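Local coordinates for protein alpha-glucosidase ([Eubacterium] rectale, PDB 6PNR) that probably hydrolyses alpha-glycosidic bonds of sulfoquinovose-containing glycosides as a family 31 sulfoquinovosidase, and binds an aza-sugar inhibitor, at residues Leu316-Pro321 with Gly386-Phe391; Val417-Cys422 with Tyr438-Gly443; Gly241-Val246 with Phe519-Glu524. One frame throughout, in Å; residues are numbered along the deposited sequence.

The chain enters the family 31 TIM barrel through residues 241-246, the first half of interaction 3, whose partner 519-524 comes 273 residues later and joins the barrel's first strand to its last. The other two contacts lie within that large loop. Interaction 1 closes a smaller one, pairing the neighbouring parallel strands 314-319 and 386-389. Interaction 2 follows in series, after interaction 1 has closed: helix 408-429 leads from strand 386-389 to strand 437-439 and packs against residues 438-443. No contact crosses another. Backbone bonds of Phe439 to Trp387 and Ala389 join interactions 1 and 2, and all three reach the bound aza-sugar 9VH at the same pocket.

Interaction 1: residues Leu316-Pro321 with Gly386-Phe391; sequences LGYVNP and GWMADF. With 9VH ([(3~{S},4~{R},5~{R})-4,5-bis(oxidanyl)piperidin-3-yl]methanesulfonic acid), chain C.
The Tyr318 ring is met at its edge, near its own plane, by two groups of strand 386-389 and the turn after it: the sulfur of Met388, 3.6 Å from CE2, and the carboxylate of Asp390, whose plane stands 83° from the ring's. The first is a Met-aromatic contact. The Phe391 ring in turn has the Tyr318 hydroxyl at its edge, with sulfonate O2 of the inhibitor 9VH also in plane, while Asn320 ND2 approaches CD2 of that ring obliquely at 3.4 Å. On the face of the sheet turned away from Tyr318, Val319 CG2 rests obliquely on Trp387 CD1, and the indole NE1 is bound to Asn423.

The backbones form a parallel ladder. Gly317 gives its N to Gly386 O and takes Met388 N on its own O; next, Val319 N reaches Met388 O at 3.0 Å and Asp390 N reaches Val319 O. Glycine suits position 386 because a side chain there would collide with Leu316 CD2.

Met388 runs straight out from the sheet and then bends at chi3 (-78°), which brings CE to 3.4 Å from 9VH O4. A flexible apolar chain suits this place, filling the space beside the tyrosine and still reaching the inhibitor's O4.

Asn320 ND2 donates to Tyr318 OH at 3.0 Å, nearly straight at 171° and in its amide plane, with its OD1 held by Tyr322 N. Having accepted that N-H, the hydroxyl turns its own proton to Asp390 OD2, although the exact place of that oxygen is doubtful. The geometry is consistent with a chain of bonds in which the asparagine fixes the hydroxyl's rotation and the hydroxyl probably helps to hold the Asp390 carboxylate beside the inhibitor ring.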
# COMPACT_ATOMS: atom_id res chain seq x y z
N LEU A 316 -27.59 5.56 31.30
CA LEU A 316 -26.49 4.76 30.78
C LEU A 316 -25.22 5.60 30.69
O LEU A 316 -25.26 6.80 30.40
CB LEU A 316 -26.80 4.15 29.40
CG LEU A 316 -27.98 3.16 29.35
CD1 LEU A 316 -29.34 3.86 29.23
CD2 LEU A 316 -27.78 2.14 28.23
N GLY A 317 -24.08 4.95 30.92
CA GLY A 317 -22.80 5.64 31.00
C GLY A 317 -21.76 5.10 30.04
O GLY A 317 -22.09 4.65 28.93
N TYR A 318 -20.50 5.12 30.46
CA TYR A 318 -19.37 4.79 29.59
C TYR A 318 -18.18 4.44 30.46
O TYR A 318 -17.89 5.16 31.42
CB TYR A 318 -19.03 6.00 28.68
CG TYR A 318 -17.80 5.81 27.82
CD1 TYR A 318 -16.52 5.89 28.37
CD2 TYR A 318 -17.91 5.56 26.45
CE1 TYR A 318 -15.40 5.70 27.61
CE2 TYR A 318 -16.78 5.39 25.68
CZ TYR A 318 -15.52 5.44 26.27
OH TYR A 318 -14.37 5.28 25.53
N VAL A 319 -17.47 3.35 30.12
CA VAL A 319 -16.16 3.02 30.69
C VAL A 319 -15.32 2.39 29.59
O VAL A 319 -15.83 1.84 28.61
CB VAL A 319 -16.23 2.03 31.89
CG1 VAL A 319 -16.96 2.65 33.07
CG2 VAL A 319 -16.90 0.77 31.46
N ASN A 320 -14.01 2.45 29.77
CA ASN A 320 -13.10 1.72 28.90
C ASN A 320 -11.90 1.31 29.74
O ASN A 320 -11.78 1.73 30.90
CB ASN A 320 -12.74 2.53 27.63
CG ASN A 320 -11.70 3.65 27.84
OD1 ASN A 320 -10.72 3.50 28.57
ND2 ASN A 320 -11.87 4.77 27.10
N PRO A 321 -11.03 0.42 29.24
CA PRO A 321 -10.07 -0.21 30.15
C PRO A 321 -8.77 0.57 30.33
O PRO A 321 -7.76 0.00 30.74
CB PRO A 321 -9.81 -1.56 29.49
CG PRO A 321 -9.90 -1.27 28.05
CD PRO A 321 -10.93 -0.16 27.89
N GLY A 386 -26.74 0.67 32.37
CA GLY A 386 -26.12 0.20 31.14
C GLY A 386 -25.01 1.15 30.79
O GLY A 386 -24.90 2.24 31.34
N TRP A 387 -24.15 0.71 29.87
CA TRP A 387 -23.05 1.58 29.50
C TRP A 387 -22.37 1.09 28.22
O TRP A 387 -22.42 -0.09 27.87
CB TRP A 387 -22.01 1.69 30.62
CG TRP A 387 -21.38 0.39 31.08
CD1 TRP A 387 -20.23 -0.18 30.62
CD2 TRP A 387 -21.85 -0.46 32.13
NE1 TRP A 387 -19.96 -1.34 31.32
CE2 TRP A 387 -20.94 -1.53 32.25
CE3 TRP A 387 -22.95 -0.41 32.99
CZ2 TRP A 387 -21.11 -2.56 33.18
CZ3 TRP A 387 -23.11 -1.44 33.91
CH2 TRP A 387 -22.20 -2.49 34.00
N MET A 388 -21.73 2.04 27.54
CA MET A 388 -20.77 1.69 26.50
C MET A 388 -19.50 1.18 27.16
O MET A 388 -18.94 1.86 28.03
CB MET A 388 -20.48 2.91 25.64
CG MET A 388 -19.47 2.64 24.51
SD MET A 388 -19.22 4.06 23.41
CE MET A 388 -20.68 3.98 22.39
N ALA A 389 -19.08 -0.03 26.79
CA ALA A 389 -17.84 -0.62 27.30
C ALA A 389 -16.86 -0.64 26.13
O ALA A 389 -16.82 -1.60 25.35
CB ALA A 389 -18.08 -2.01 27.89
N ASP A 390 -16.05 0.40 26.04
CA ASP A 390 -15.42 0.82 24.81
C ASP A 390 -13.99 0.30 24.72
O ASP A 390 -13.41 -0.19 25.68
CB ASP A 390 -15.46 2.35 24.74
CG ASP A 390 -15.20 2.90 23.37
OD1 ASP A 390 -15.16 2.15 22.36
OD2 ASP A 390 -15.03 4.12 23.31
N PHE A 391 -13.42 0.43 23.52
CA PHE A 391 -12.02 0.15 23.23
C PHE A 391 -11.63 -1.29 23.54
O PHE A 391 -12.49 -2.18 23.58
CB PHE A 391 -11.12 1.13 23.97
CG PHE A 391 -11.11 2.53 23.39
CD1 PHE A 391 -10.27 2.85 22.33
CD2 PHE A 391 -11.94 3.51 23.89
CE1 PHE A 391 -10.25 4.14 21.79
CE2 PHE A 391 -11.93 4.81 23.35
CZ PHE A 391 -11.10 5.11 22.30
O1 9VH C . -13.99 10.40 22.44
S1 9VH C . -13.81 9.30 23.37
O2 9VH C . -12.73 8.45 22.93
O3 9VH C . -13.69 9.77 24.73
C1 9VH C . -15.32 8.38 23.27
C2 9VH C . -15.57 7.72 21.90
C3 9VH C . -14.65 6.52 21.78
N1 9VH C . -14.92 5.58 20.69
C4 9VH C . -16.32 5.15 20.66
C5 9VH C . -17.23 6.37 20.57
O4 9VH C . -18.58 5.91 20.53
C6 9VH C . -17.03 7.27 21.78
O5 9VH C . -17.89 8.41 21.70

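Interaction 2: residues Val417-Cys422 with Tyr438-Gly443; sequences VLWAKC and YFMRAG. With 9VH ([(3~{S},4~{R},5~{R})-4,5-bis(oxidanyl)piperidin-3-yl]methanesulfonic acid), chain C.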
# COMPACT_ATOMS: atom_id res chain seq x y z
N VAL A 417 -11.40 -9.68 24.87
CA VAL A 417 -12.16 -10.68 25.62
C VAL A 417 -11.88 -10.57 27.12
O VAL A 417 -12.79 -10.77 27.94
CB VAL A 417 -11.86 -12.09 25.08
CG1 VAL A 417 -12.66 -13.14 25.86
CG2 VAL A 417 -12.24 -12.15 23.63
N LEU A 418 -10.63 -10.27 27.51
CA LEU A 418 -10.36 -9.99 28.92
C LEU A 418 -11.22 -8.84 29.42
O LEU A 418 -11.79 -8.90 30.51
CB LEU A 418 -8.88 -9.67 29.13
CG LEU A 418 -7.94 -10.87 28.99
CD1 LEU A 418 -6.47 -10.42 29.00
CD2 LEU A 418 -8.21 -11.87 30.10
N TRP A 419 -11.32 -7.78 28.61
CA TRP A 419 -12.13 -6.62 28.99
C TRP A 419 -13.61 -6.99 29.03
O TRP A 419 -14.33 -6.59 29.96
CB TRP A 419 -11.81 -5.50 28.00
CG TRP A 419 -12.63 -4.24 28.05
CD1 TRP A 419 -13.11 -3.55 26.98
CD2 TRP A 419 -13.02 -3.50 29.22
NE1 TRP A 419 -13.80 -2.43 27.40
CE2 TRP A 419 -13.76 -2.38 28.77
CE3 TRP A 419 -12.81 -3.67 30.59
CZ2 TRP A 419 -14.31 -1.45 29.64
CZ3 TRP A 419 -13.37 -2.73 31.46
CH2 TRP A 419 -14.10 -1.64 30.98
N ALA A 420 -14.09 -7.76 28.05
CA ALA A 420 -15.46 -8.26 28.08
C ALA A 420 -15.72 -9.03 29.36
O ALA A 420 -16.75 -8.83 30.03
CB ALA A 420 -15.71 -9.16 26.86
N LYS A 421 -14.79 -9.92 29.73
CA LYS A 421 -14.91 -10.72 30.94
C LYS A 421 -14.98 -9.84 32.19
O LYS A 421 -15.71 -10.14 33.13
CB LYS A 421 -13.72 -11.67 31.03
CG LYS A 421 -13.89 -12.82 32.00
CD LYS A 421 -12.71 -13.79 31.86
CE LYS A 421 -13.03 -15.13 32.51
NZ LYS A 421 -11.92 -16.10 32.28
N CYS A 422 -14.19 -8.77 32.22
CA CYS A 422 -14.25 -7.84 33.34
C CYS A 422 -15.67 -7.30 33.53
O CYS A 422 -16.19 -7.29 34.65
CB CYS A 422 -13.27 -6.69 33.10
SG CYS A 422 -13.05 -5.66 34.55
N TYR A 438 -24.30 -3.81 28.81
CA TYR A 438 -23.20 -3.02 28.29
C TYR A 438 -23.00 -3.39 26.83
O TYR A 438 -23.37 -4.49 26.40
CB TYR A 438 -21.90 -3.20 29.10
CG TYR A 438 -21.54 -4.66 29.31
CD1 TYR A 438 -22.06 -5.37 30.38
CD2 TYR A 438 -20.69 -5.32 28.42
CE1 TYR A 438 -21.76 -6.72 30.56
CE2 TYR A 438 -20.39 -6.67 28.59
CZ TYR A 438 -20.92 -7.36 29.67
OH TYR A 438 -20.63 -8.70 29.84
N PHE A 439 -22.46 -2.47 26.05
CA PHE A 439 -22.24 -2.79 24.64
C PHE A 439 -20.80 -2.49 24.27
O PHE A 439 -20.24 -1.48 24.69
CB PHE A 439 -23.24 -2.04 23.72
CG PHE A 439 -23.61 -0.65 24.18
CD1 PHE A 439 -24.57 -0.46 25.17
CD2 PHE A 439 -23.03 0.47 23.58
CE1 PHE A 439 -24.92 0.82 25.57
CE2 PHE A 439 -23.38 1.76 23.98
CZ PHE A 439 -24.31 1.94 24.96
N MET A 440 -20.20 -3.41 23.51
CA MET A 440 -18.80 -3.35 23.14
C MET A 440 -18.66 -3.30 21.62
O MET A 440 -19.48 -3.84 20.88
CB MET A 440 -18.05 -4.57 23.68
CG MET A 440 -18.34 -4.86 25.15
SD MET A 440 -17.31 -6.20 25.77
CE MET A 440 -15.67 -5.50 25.63
N ARG A 441 -17.60 -2.63 21.16
CA ARG A 441 -17.26 -2.65 19.75
C ARG A 441 -16.11 -3.60 19.42
O ARG A 441 -16.03 -4.09 18.30
CB ARG A 441 -16.89 -1.23 19.27
CG ARG A 441 -15.61 -0.68 19.89
CD ARG A 441 -15.24 0.72 19.36
NE ARG A 441 -13.85 1.05 19.66
CZ ARG A 441 -13.25 2.21 19.36
NH1 ARG A 441 -13.93 3.17 18.74
NH2 ARG A 441 -11.98 2.40 19.67
N ALA A 442 -15.21 -3.87 20.37
CA ALA A 442 -14.13 -4.81 20.16
C ALA A 442 -14.50 -6.19 20.68
O ALA A 442 -15.37 -6.35 21.54
CB ALA A 442 -12.84 -4.33 20.84
N GLY A 443 -13.81 -7.21 20.16
CA GLY A 443 -14.10 -8.55 20.63
C GLY A 443 -13.09 -9.55 20.11
O GLY A 443 -12.14 -9.22 19.40
O1 9VH C . -13.99 10.40 22.44
S1 9VH C . -13.81 9.30 23.37
O2 9VH C . -12.73 8.45 22.93
O3 9VH C . -13.69 9.77 24.73
C1 9VH C . -15.32 8.38 23.27
C2 9VH C . -15.57 7.72 21.90
C3 9VH C . -14.65 6.52 21.78
N1 9VH C . -14.92 5.58 20.69
C4 9VH C . -16.32 5.15 20.66
C5 9VH C . -17.23 6.37 20.57
O4 9VH C . -18.58 5.91 20.53
C6 9VH C . -17.03 7.27 21.78
O5 9VH C . -17.89 8.41 21.70
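Met440 reaches from segment 438-443 to helix 408-429 and touches it with its sulfur and methyl: SD lies 3.5 Å from Ala420 CB, and CE lies 3.5 Å from Trp419 CD1. Its chain leaves with CG anti to the carbonyl carbon (chi1 -48°), stays extended through chi2, and folds at chi3 (64°), so that SD settles on the alanine while CE swings obliquely to the indole. Trp419 comes to meet it because its CG is anti to the backbone N, which turns the five-membered ring's CD1 toward Met440 CE. The small Ala420 leaves room for the bulky sulfur. With the methionine cut back to an alanine here, the Trp419 indole would probably lose the methyl packed on CD1 and a gap would open beside Ala420.

Tyr438 runs beside the same helix, its hydroxyl bound to Tyr450 O. Next to Met440, Arg441 extends the other way into the pocket, with NH1 3.3 Å from 9VH N1 and NE in a salt bridge with Glu393. The contact thus packs the helix of a beta-alpha-beta crossover against its second strand and the residues that follow, with Tyr450 of helix 447-450 on Ala420 and Phe371 of helix 365-380 against Trp419.

Interaction 3: residues Gly241-Val246 with Phe519-Glu524; sequences GLIIGV and FMRTHE. With 9VH ([(3~{S},4~{R},5~{R})-4,5-bis(oxidanyl)piperidin-3-yl]methanesulfonic acid), chain C.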
# COMPACT_ATOMS: atom_id res chain seq x y z
N GLY A 241 -38.32 2.02 24.06
CA GLY A 241 -38.08 3.13 23.15
C GLY A 241 -36.61 3.45 22.92
O GLY A 241 -35.74 2.57 22.96
N LEU A 242 -36.34 4.72 22.65
CA LEU A 242 -35.03 5.14 22.18
C LEU A 242 -34.06 5.34 23.34
O LEU A 242 -34.45 5.77 24.43
CB LEU A 242 -35.17 6.45 21.39
CG LEU A 242 -33.99 7.07 20.65
CD1 LEU A 242 -33.53 6.14 19.55
CD2 LEU A 242 -34.42 8.45 20.07
N ILE A 243 -32.79 5.01 23.09
CA ILE A 243 -31.69 5.38 23.97
C ILE A 243 -31.06 6.63 23.37
O ILE A 243 -30.43 6.55 22.31
CB ILE A 243 -30.64 4.25 24.08
CG1 ILE A 243 -31.29 2.92 24.51
CG2 ILE A 243 -29.52 4.66 25.04
CD1 ILE A 243 -31.82 2.92 25.90
N ILE A 244 -31.24 7.79 24.00
CA ILE A 244 -30.77 9.04 23.41
C ILE A 244 -29.36 9.37 23.91
O ILE A 244 -29.08 9.37 25.11
CB ILE A 244 -31.74 10.20 23.69
CG1 ILE A 244 -32.01 10.38 25.18
CG2 ILE A 244 -33.06 9.96 22.95
CD1 ILE A 244 -32.59 11.75 25.52
N GLY A 245 -28.45 9.62 22.96
CA GLY A 245 -27.09 9.96 23.30
C GLY A 245 -26.94 11.46 23.31
O GLY A 245 -26.95 12.09 22.25
N VAL A 246 -26.83 12.05 24.50
CA VAL A 246 -26.73 13.49 24.67
C VAL A 246 -25.59 13.76 25.65
O VAL A 246 -25.09 12.85 26.31
CB VAL A 246 -28.04 14.13 25.18
CG1 VAL A 246 -29.19 13.84 24.23
CG2 VAL A 246 -28.36 13.64 26.60
N PHE A 519 -31.91 -2.72 19.40
CA PHE A 519 -31.51 -1.68 20.34
C PHE A 519 -31.28 -0.37 19.58
O PHE A 519 -30.34 -0.29 18.78
CB PHE A 519 -30.24 -2.15 21.06
CG PHE A 519 -29.81 -1.33 22.26
CD1 PHE A 519 -30.37 -1.55 23.51
CD2 PHE A 519 -28.75 -0.43 22.16
CE1 PHE A 519 -29.93 -0.84 24.63
CE2 PHE A 519 -28.31 0.29 23.26
CZ PHE A 519 -28.90 0.08 24.50
N MET A 520 -32.13 0.64 19.81
CA MET A 520 -32.07 1.93 19.12
C MET A 520 -31.33 2.96 19.97
O MET A 520 -31.82 3.36 21.03
CB MET A 520 -33.48 2.46 18.81
CG MET A 520 -34.23 1.72 17.73
SD MET A 520 -35.74 2.58 17.23
CE MET A 520 -35.09 3.85 16.11
N ARG A 521 -30.17 3.43 19.48
CA ARG A 521 -29.35 4.39 20.22
C ARG A 521 -28.77 5.46 19.29
O ARG A 521 -28.23 5.13 18.23
CB ARG A 521 -28.21 3.66 20.96
CG ARG A 521 -27.33 4.59 21.80
CD ARG A 521 -26.19 3.80 22.48
NE ARG A 521 -25.43 2.97 21.53
CZ ARG A 521 -24.56 3.46 20.66
NH1 ARG A 521 -24.34 4.77 20.62
NH2 ARG A 521 -23.89 2.65 19.83
N THR A 522 -28.89 6.73 19.69
CA THR A 522 -28.31 7.83 18.92
C THR A 522 -26.94 8.18 19.50
O THR A 522 -26.51 7.65 20.53
CB THR A 522 -29.23 9.07 18.91
OG1 THR A 522 -29.27 9.66 20.22
CG2 THR A 522 -30.65 8.72 18.46
N HIS A 523 -26.25 9.10 18.83
CA HIS A 523 -24.91 9.48 19.27
C HIS A 523 -24.63 10.87 18.73
O HIS A 523 -24.87 11.12 17.54
CB HIS A 523 -23.87 8.46 18.76
CG HIS A 523 -22.54 8.51 19.45
ND1 HIS A 523 -22.01 9.68 19.97
CD2 HIS A 523 -21.62 7.54 19.68
CE1 HIS A 523 -20.82 9.42 20.50
NE2 HIS A 523 -20.56 8.13 20.34
N GLU A 524 -24.14 11.77 19.58
CA GLU A 524 -23.82 13.10 19.07
C GLU A 524 -22.61 13.08 18.12
O GLU A 524 -22.46 14.00 17.31
CB GLU A 524 -23.59 14.08 20.24
CG GLU A 524 -24.89 14.49 20.94
CD GLU A 524 -24.71 15.55 22.02
OE1 GLU A 524 -23.56 15.85 22.37
OE2 GLU A 524 -25.74 16.08 22.51
O1 9VH C . -13.99 10.40 22.44
S1 9VH C . -13.81 9.30 23.37
O2 9VH C . -12.73 8.45 22.93
O3 9VH C . -13.69 9.77 24.73
C1 9VH C . -15.32 8.38 23.27
C2 9VH C . -15.57 7.72 21.90
C3 9VH C . -14.65 6.52 21.78
N1 9VH C . -14.92 5.58 20.69
C4 9VH C . -16.32 5.15 20.66
C5 9VH C . -17.23 6.37 20.57
O4 9VH C . -18.58 5.91 20.53
C6 9VH C . -17.03 7.27 21.78
O5 9VH C . -17.89 8.41 21.70
O HOH W 1 -33.76 0.57 22.23
O HOH W 2 -28.30 12.25 19.90
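Ile243, the residue most deeply covered here, faces segment 519-524 with its side chain and uses both backbone polar atoms. Its N donates to Met520 O at 2.8 Å, and its O receives Thr522 N at 3.0 Å, making a single bridge opposite Arg521. CG1, anti to the carbonyl carbon (chi1 -54°), comes obliquely to the Phe519 ring, nearest CZ, in an off-centre CH-pi contact 4.2 Å from the centroid, while CG2 lies on the aliphatic CG of Arg521. A beta-branched residue suits the place because its two branches serve two neighbours.

Thr522 continues the pairing with its side chain. OG1 stands between its backbone N and carbonyl carbon (chi1 70°) and takes Gly245 N at 2.9 Å in a nearly straight bond of 174°; a water joins the same OG1 to Gly245 O. Its methyl CG2 meets Leu242 CD1, so one threonine serves a polar and an apolar neighbour. Glycine suits position 245, since a CB would run into Thr522 O.

Leu242 CD1 also packs on Met520 CB at 3.8 Å, the two side chains crossing at about a right angle. Nearby, a second water links Gly241 O to Met520 N.

Beyond the threonine, His523 points away from this contact to the inhibitor, its NE2 bonded to the hydroxyls O4 and O5 of 9VH. The pairing is the seam where the TIM barrel closes: strand 242-245, already bonded to strand 267-271, meets the short, weakly bonded strand about 521-522, while helix 538-568 covers Leu242 and Met520 and helix 250-262 packs on Ile244 and Val246.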